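Local coordinates for purine nucleoside phosphorylase (Thermus thermophilus, PDB 1ODK), which probably catalyses the reversible phosphorolysis of purine nucleosides, releasing the free base and a pentose 1-phosphate, as a hexameric member of the phosphorylase superfamily, at residues B[119-133]-B[183-197]. Sequence-based numbering, arbitrary orientation.
Sequences YLEGRPYAPVPDPEV and SALFLLGRMRGVRTG
Phe-186 lays one ring face against the chain at Val-128 and Pro-129. Pro-129 CD sits 3.9 Å from the ring centroid of Phe-186, a CH-pi contact. Replacing Phe-186 by an alanine would probably open a gap beside Pro-129 and cost the backbone at Val-128 its apolar cover. Leu-187 divides its two methyls. Leu-187 CD1 lies over one face of the Tyr-125 ring, 3.4 Å from Tyr-125 CE2, while Leu-187 CD2 meets Tyr-119 CB. With CG anti to the backbone N (chi1 174°), Leu-187 reaches both tyrosines. Tyr-119 is a knob among Leu-187, Leu-188, Met-191 and Arg-192, and Met-191 SD makes an oblique Met-aromatic contact with the Tyr-119 ring. In this alpha/beta phosphorylase fold, the loop from helix 114-120 to helix 131-144 runs along one side of helix 182-192 and reaches strand 195-205. There Asp-130 N donates to Thr-196 O at 2.8 Å. Asp-130 also N-caps the next helix, its OD2 accepting from Val-133 N. Arg-190 NH1 donates almost straight (167°) to Pro-129 O, 3.1 Å away, from above the carbonyl plane. Arg-190 NH2 and Pro-129 O both bond Gln-107 of a second subunit. A water accepts from Arg-190 NH1 and donates to Val-128 O and Phe-186 O.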
loop_
_atom_site.group_PDB
_atom_site.type_symbol
_atom_site.label_atom_id
_atom_site.label_comp_id
_atom_site.label_asym_id
_atom_site.label_seq_id
_atom_site.Cartn_x
_atom_site.Cartn_y
_atom_site.Cartn_z
ATOM N N TYR B 119 -3.373 6.961 13.016
ATOM C CA TYR B 119 -4.504 6.657 13.894
ATOM C C TYR B 119 -5.356 5.526 13.310
ATOM O O TYR B 119 -5.842 4.660 14.039
ATOM C CB TYR B 119 -5.402 7.888 14.079
ATOM C CG TYR B 119 -4.952 8.875 15.135
ATOM C CD1 TYR B 119 -4.525 10.162 14.786
ATOM C CD2 TYR B 119 -5.019 8.549 16.490
ATOM C CE1 TYR B 119 -4.185 11.100 15.769
ATOM C CE2 TYR B 119 -4.682 9.476 17.477
ATOM C CZ TYR B 119 -4.274 10.748 17.112
ATOM O OH TYR B 119 -3.996 11.671 18.093
ATOM N N LEU B 120 -5.529 5.548 11.990
ATOM C CA LEU B 120 -6.341 4.558 11.283
ATOM C C LEU B 120 -5.578 3.297 10.894
ATOM O O LEU B 120 -6.164 2.358 10.349
ATOM C CB LEU B 120 -6.931 5.182 10.016
ATOM C CG LEU B 120 -7.977 6.293 10.161
ATOM C CD1 LEU B 120 -8.064 7.065 8.852
ATOM C CD2 LEU B 120 -9.338 5.692 10.538
ATOM N N GLU B 121 -4.279 3.277 11.170
ATOM C CA GLU B 121 -3.447 2.134 10.824
ATOM C C GLU B 121 -3.520 1.874 9.320
ATOM O O GLU B 121 -3.579 0.723 8.879
ATOM C CB GLU B 121 -3.895 0.891 11.599
ATOM C CG GLU B 121 -3.860 1.080 13.109
ATOM C CD GLU B 121 -4.055 -0.216 13.882
ATOM O OE1 GLU B 121 -5.060 -0.919 13.644
ATOM O OE2 GLU B 121 -3.200 -0.527 14.738
ATOM N N GLY B 122 -3.536 2.955 8.542
ATOM C CA GLY B 122 -3.575 2.840 7.095
ATOM C C GLY B 122 -4.902 2.482 6.444
ATOM O O GLY B 122 -4.967 2.332 5.222
ATOM N N ARG B 123 -5.958 2.346 7.235
ATOM C CA ARG B 123 -7.267 2.006 6.684
ATOM C C ARG B 123 -7.969 3.193 6.028
ATOM O O ARG B 123 -7.713 4.349 6.368
ATOM C CB ARG B 123 -8.149 1.410 7.782
ATOM C CG ARG B 123 -7.618 0.074 8.270
ATOM C CD ARG B 123 -8.315 -0.444 9.511
ATOM N NE ARG B 123 -7.805 -1.771 9.860
ATOM C CZ ARG B 123 -7.363 -2.116 11.065
ATOM N NH1 ARG B 123 -7.360 -1.232 12.056
ATOM N NH2 ARG B 123 -6.918 -3.347 11.280
ATOM N N PRO B 124 -8.860 2.917 5.060
ATOM C CA PRO B 124 -9.587 3.989 4.371
ATOM C C PRO B 124 -10.500 4.719 5.354
ATOM O O PRO B 124 -10.865 4.172 6.394
ATOM C CB PRO B 124 -10.386 3.240 3.301
ATOM C CG PRO B 124 -9.597 1.976 3.088
ATOM C CD PRO B 124 -9.194 1.604 4.483
ATOM N N TYR B 125 -10.872 5.948 5.017
ATOM C CA TYR B 125 -11.740 6.737 5.885
ATOM C C TYR B 125 -12.248 7.969 5.147
ATOM O O TYR B 125 -11.664 8.392 4.149
ATOM C CB TYR B 125 -10.968 7.173 7.136
ATOM C CG TYR B 125 -11.834 7.775 8.223
ATOM C CD1 TYR B 125 -12.786 7.002 8.887
ATOM C CD2 TYR B 125 -11.691 9.114 8.599
ATOM C CE1 TYR B 125 -13.577 7.544 9.905
ATOM C CE2 TYR B 125 -12.476 9.667 9.617
ATOM C CZ TYR B 125 -13.414 8.874 10.268
ATOM O OH TYR B 125 -14.161 9.396 11.307
ATOM N N ALA B 126 -13.339 8.538 5.645
ATOM C CA ALA B 126 -13.928 9.735 5.056
ATOM C C ALA B 126 -14.047 10.781 6.160
ATOM O O ALA B 126 -15.065 10.865 6.835
ATOM C CB ALA B 126 -15.307 9.416 4.476
ATOM N N PRO B 127 -12.985 11.578 6.373
ATOM C CA PRO B 127 -13.014 12.610 7.415
ATOM C C PRO B 127 -14.117 13.622 7.145
ATOM O O PRO B 127 -14.114 14.269 6.102
ATOM C CB PRO B 127 -11.627 13.253 7.318
ATOM C CG PRO B 127 -10.761 12.135 6.749
ATOM C CD PRO B 127 -11.675 11.531 5.705
ATOM N N VAL B 128 -15.054 13.743 8.080
ATOM C CA VAL B 128 -16.156 14.692 7.955
ATOM C C VAL B 128 -16.400 15.412 9.280
ATOM O O VAL B 128 -16.130 14.879 10.353
ATOM C CB VAL B 128 -17.478 13.998 7.516
ATOM C CG1 VAL B 128 -17.358 13.509 6.079
ATOM C CG2 VAL B 128 -17.802 12.842 8.448
ATOM N N PRO B 129 -16.900 16.648 9.216
ATOM C CA PRO B 129 -17.171 17.418 10.433
ATOM C C PRO B 129 -18.400 16.861 11.147
ATOM O O PRO B 129 -19.062 15.948 10.644
ATOM C CB PRO B 129 -17.419 18.822 9.893
ATOM C CG PRO B 129 -18.105 18.537 8.569
ATOM C CD PRO B 129 -17.237 17.423 8.008
ATOM N N ASP B 130 -18.689 17.389 12.330
ATOM C CA ASP B 130 -19.883 16.968 13.048
ATOM C C ASP B 130 -21.018 17.503 12.169
ATOM O O ASP B 130 -20.946 18.631 11.687
ATOM C CB ASP B 130 -19.946 17.631 14.420
ATOM C CG ASP B 130 -21.291 17.454 15.073
ATOM O OD1 ASP B 130 -21.608 16.316 15.478
ATOM O OD2 ASP B 130 -22.035 18.451 15.159
ATOM N N PRO B 131 -22.081 16.714 11.952
ATOM C CA PRO B 131 -23.139 17.260 11.095
ATOM C C PRO B 131 -23.785 18.568 11.552
ATOM O O PRO B 131 -24.009 19.462 10.733
ATOM C CB PRO B 131 -24.137 16.096 10.970
ATOM C CG PRO B 131 -23.832 15.211 12.147
ATOM C CD PRO B 131 -22.339 15.305 12.299
ATOM N N GLU B 132 -24.066 18.693 12.847
ATOM C CA GLU B 132 -24.689 19.912 13.363
ATOM C C GLU B 132 -23.788 21.136 13.187
ATOM O O GLU B 132 -24.248 22.198 12.763
ATOM C CB GLU B 132 -25.052 19.742 14.841
ATOM C CG GLU B 132 -26.184 18.757 15.116
ATOM C CD GLU B 132 -27.507 19.179 14.490
ATOM O OE1 GLU B 132 -27.638 20.360 14.096
ATOM O OE2 GLU B 132 -28.422 18.333 14.404
ATOM N N VAL B 133 -22.509 20.989 13.520
ATOM C CA VAL B 133 -21.558 22.087 13.376
ATOM C C VAL B 133 -21.481 22.501 11.913
ATOM O O VAL B 133 -21.499 23.689 11.588
ATOM C CB VAL B 133 -20.147 21.678 13.857
ATOM C CG1 VAL B 133 -19.153 22.803 13.576
ATOM C CG2 VAL B 133 -20.178 21.364 15.346
ATOM N N SER B 183 -8.500 17.078 8.155
ATOM C CA SER B 183 -8.676 15.634 8.264
ATOM C C SER B 183 -8.503 15.095 9.692
ATOM O O SER B 183 -9.349 14.339 10.180
ATOM C CB SER B 183 -7.707 14.917 7.316
ATOM O OG SER B 183 -6.369 15.160 7.699
ATOM N N ALA B 184 -7.427 15.492 10.367
ATOM C CA ALA B 184 -7.165 15.016 11.730
ATOM C C ALA B 184 -8.207 15.505 12.732
ATOM O O ALA B 184 -8.629 14.764 13.620
ATOM C CB ALA B 184 -5.756 15.446 12.184
ATOM N N LEU B 185 -8.611 16.761 12.596
ATOM C CA LEU B 185 -9.616 17.319 13.493
ATOM C C LEU B 185 -10.912 16.518 13.356
ATOM O O LEU B 185 -11.512 16.111 14.351
ATOM C CB LEU B 185 -9.879 18.782 13.139
ATOM C CG LEU B 185 -11.018 19.494 13.873
ATOM C CD1 LEU B 185 -10.690 19.629 15.360
ATOM C CD2 LEU B 185 -11.229 20.864 13.233
ATOM N N PHE B 186 -11.328 16.292 12.114
ATOM C CA PHE B 186 -12.559 15.555 11.840
ATOM C C PHE B 186 -12.488 14.143 12.413
ATOM O O PHE B 186 -13.426 13.686 13.067
ATOM C CB PHE B 186 -12.820 15.506 10.326
ATOM C CG PHE B 186 -13.207 16.840 9.724
ATOM C CD1 PHE B 186 -13.264 17.003 8.343
ATOM C CD2 PHE B 186 -13.523 17.929 10.539
ATOM C CE1 PHE B 186 -13.629 18.229 7.777
ATOM C CE2 PHE B 186 -13.888 19.156 9.988
ATOM C CZ PHE B 186 -13.940 19.306 8.604
ATOM N N LEU B 187 -11.376 13.455 12.163
ATOM C CA LEU B 187 -11.186 12.101 12.672
ATOM C C LEU B 187 -11.263 12.087 14.193
ATOM O O LEU B 187 -11.989 11.282 14.786
ATOM C CB LEU B 187 -9.825 11.548 12.229
ATOM C CG LEU B 187 -9.449 10.180 12.812
ATOM C CD1 LEU B 187 -10.463 9.147 12.349
ATOM C CD2 LEU B 187 -8.039 9.785 12.379
ATOM N N LEU B 188 -10.511 12.979 14.831
ATOM C CA LEU B 188 -10.503 13.035 16.286
ATOM C C LEU B 188 -11.868 13.406 16.851
ATOM O O LEU B 188 -12.219 12.990 17.956
ATOM C CB LEU B 188 -9.432 14.017 16.774
ATOM C CG LEU B 188 -8.008 13.473 16.594
ATOM C CD1 LEU B 188 -6.985 14.540 16.959
ATOM C CD2 LEU B 188 -7.821 12.227 17.464
ATOM N N GLY B 189 -12.638 14.186 16.099
ATOM C CA GLY B 189 -13.964 14.556 16.561
ATOM C C GLY B 189 -14.797 13.299 16.762
ATOM O O GLY B 189 -15.485 13.138 17.779
ATOM N N ARG B 190 -14.737 12.392 15.793
ATOM C CA ARG B 190 -15.487 11.145 15.899
ATOM C C ARG B 190 -14.884 10.201 16.947
ATOM O O ARG B 190 -15.606 9.620 17.760
ATOM C CB ARG B 190 -15.556 10.446 14.535
ATOM C CG ARG B 190 -16.469 11.136 13.513
ATOM C CD ARG B 190 -17.880 11.309 14.073
ATOM N NE ARG B 190 -18.914 11.268 13.043
ATOM C CZ ARG B 190 -19.184 12.258 12.197
ATOM N NH1 ARG B 190 -18.496 13.392 12.252
ATOM N NH2 ARG B 190 -20.146 12.113 11.291
ATOM N N MET B 191 -13.563 10.059 16.941
ATOM C CA MET B 191 -12.894 9.172 17.894
ATOM C C MET B 191 -13.098 9.578 19.351
ATOM O O MET B 191 -13.289 8.726 20.226
ATOM C CB MET B 191 -11.384 9.128 17.622
ATOM C CG MET B 191 -10.964 8.437 16.327
ATOM S SD MET B 191 -9.171 8.557 16.091
ATOM C CE MET B 191 -8.581 7.452 17.367
ATOM N N ARG B 192 -13.048 10.881 19.608
ATOM C CA ARG B 192 -13.179 11.387 20.967
ATOM C C ARG B 192 -14.587 11.817 21.346
ATOM O O ARG B 192 -14.823 12.261 22.468
ATOM C CB ARG B 192 -12.206 12.551 21.175
ATOM C CG ARG B 192 -10.756 12.218 20.810
ATOM C CD ARG B 192 -10.254 10.959 21.523
ATOM N NE ARG B 192 -8.893 10.627 21.109
ATOM C CZ ARG B 192 -8.421 9.392 20.981
ATOM N NH1 ARG B 192 -7.167 9.207 20.592
ATOM N NH2 ARG B 192 -9.194 8.342 21.236
ATOM N N GLY B 193 -15.516 11.694 20.407
ATOM C CA GLY B 193 -16.894 12.061 20.680
ATOM C C GLY B 193 -17.164 13.539 20.904
ATOM O O GLY B 193 -17.939 13.899 21.786
ATOM N N VAL B 194 -16.519 14.401 20.124
ATOM C CA VAL B 194 -16.747 15.835 20.247
ATOM C C VAL B 194 -17.185 16.366 18.885
ATOM O O VAL B 194 -17.024 15.692 17.871
ATOM C CB VAL B 194 -15.482 16.593 20.745
ATOM C CG1 VAL B 194 -15.220 16.257 22.208
ATOM C CG2 VAL B 194 -14.265 16.233 19.901
ATOM N N ARG B 195 -17.746 17.567 18.867
ATOM C CA ARG B 195 -18.235 18.161 17.629
ATOM C C ARG B 195 -17.220 19.093 17.000
ATOM O O ARG B 195 -16.781 20.057 17.629
ATOM C CB ARG B 195 -19.532 18.912 17.907
ATOM C CG ARG B 195 -20.615 18.023 18.491
ATOM C CD ARG B 195 -21.901 18.794 18.755
ATOM N NE ARG B 195 -23.013 17.883 19.010
ATOM C CZ ARG B 195 -24.275 18.267 19.174
ATOM N NH1 ARG B 195 -24.591 19.555 19.114
ATOM N NH2 ARG B 195 -25.221 17.361 19.391
ATOM N N THR B 196 -16.859 18.806 15.752
ATOM C CA THR B 196 -15.880 19.613 15.037
ATOM C C THR B 196 -16.409 20.182 13.730
ATOM O O THR B 196 -17.456 19.781 13.228
ATOM C CB THR B 196 -14.606 18.792 14.723
ATOM O OG1 THR B 196 -14.933 17.724 13.824
ATOM C CG2 THR B 196 -14.028 18.196 16.003
ATOM N N GLY B 197 -15.656 21.125 13.181
ATOM C CA GLY B 197 -16.028 21.749 11.933
ATOM C C GLY B 197 -14.855 22.567 11.442
ATOM O O GLY B 197 -13.886 22.783 12.176
HETATM O O HOH W 1 -14.757 12.053 10.407
HETATM O O HOH W 2 -15.900 14.599 13.003
#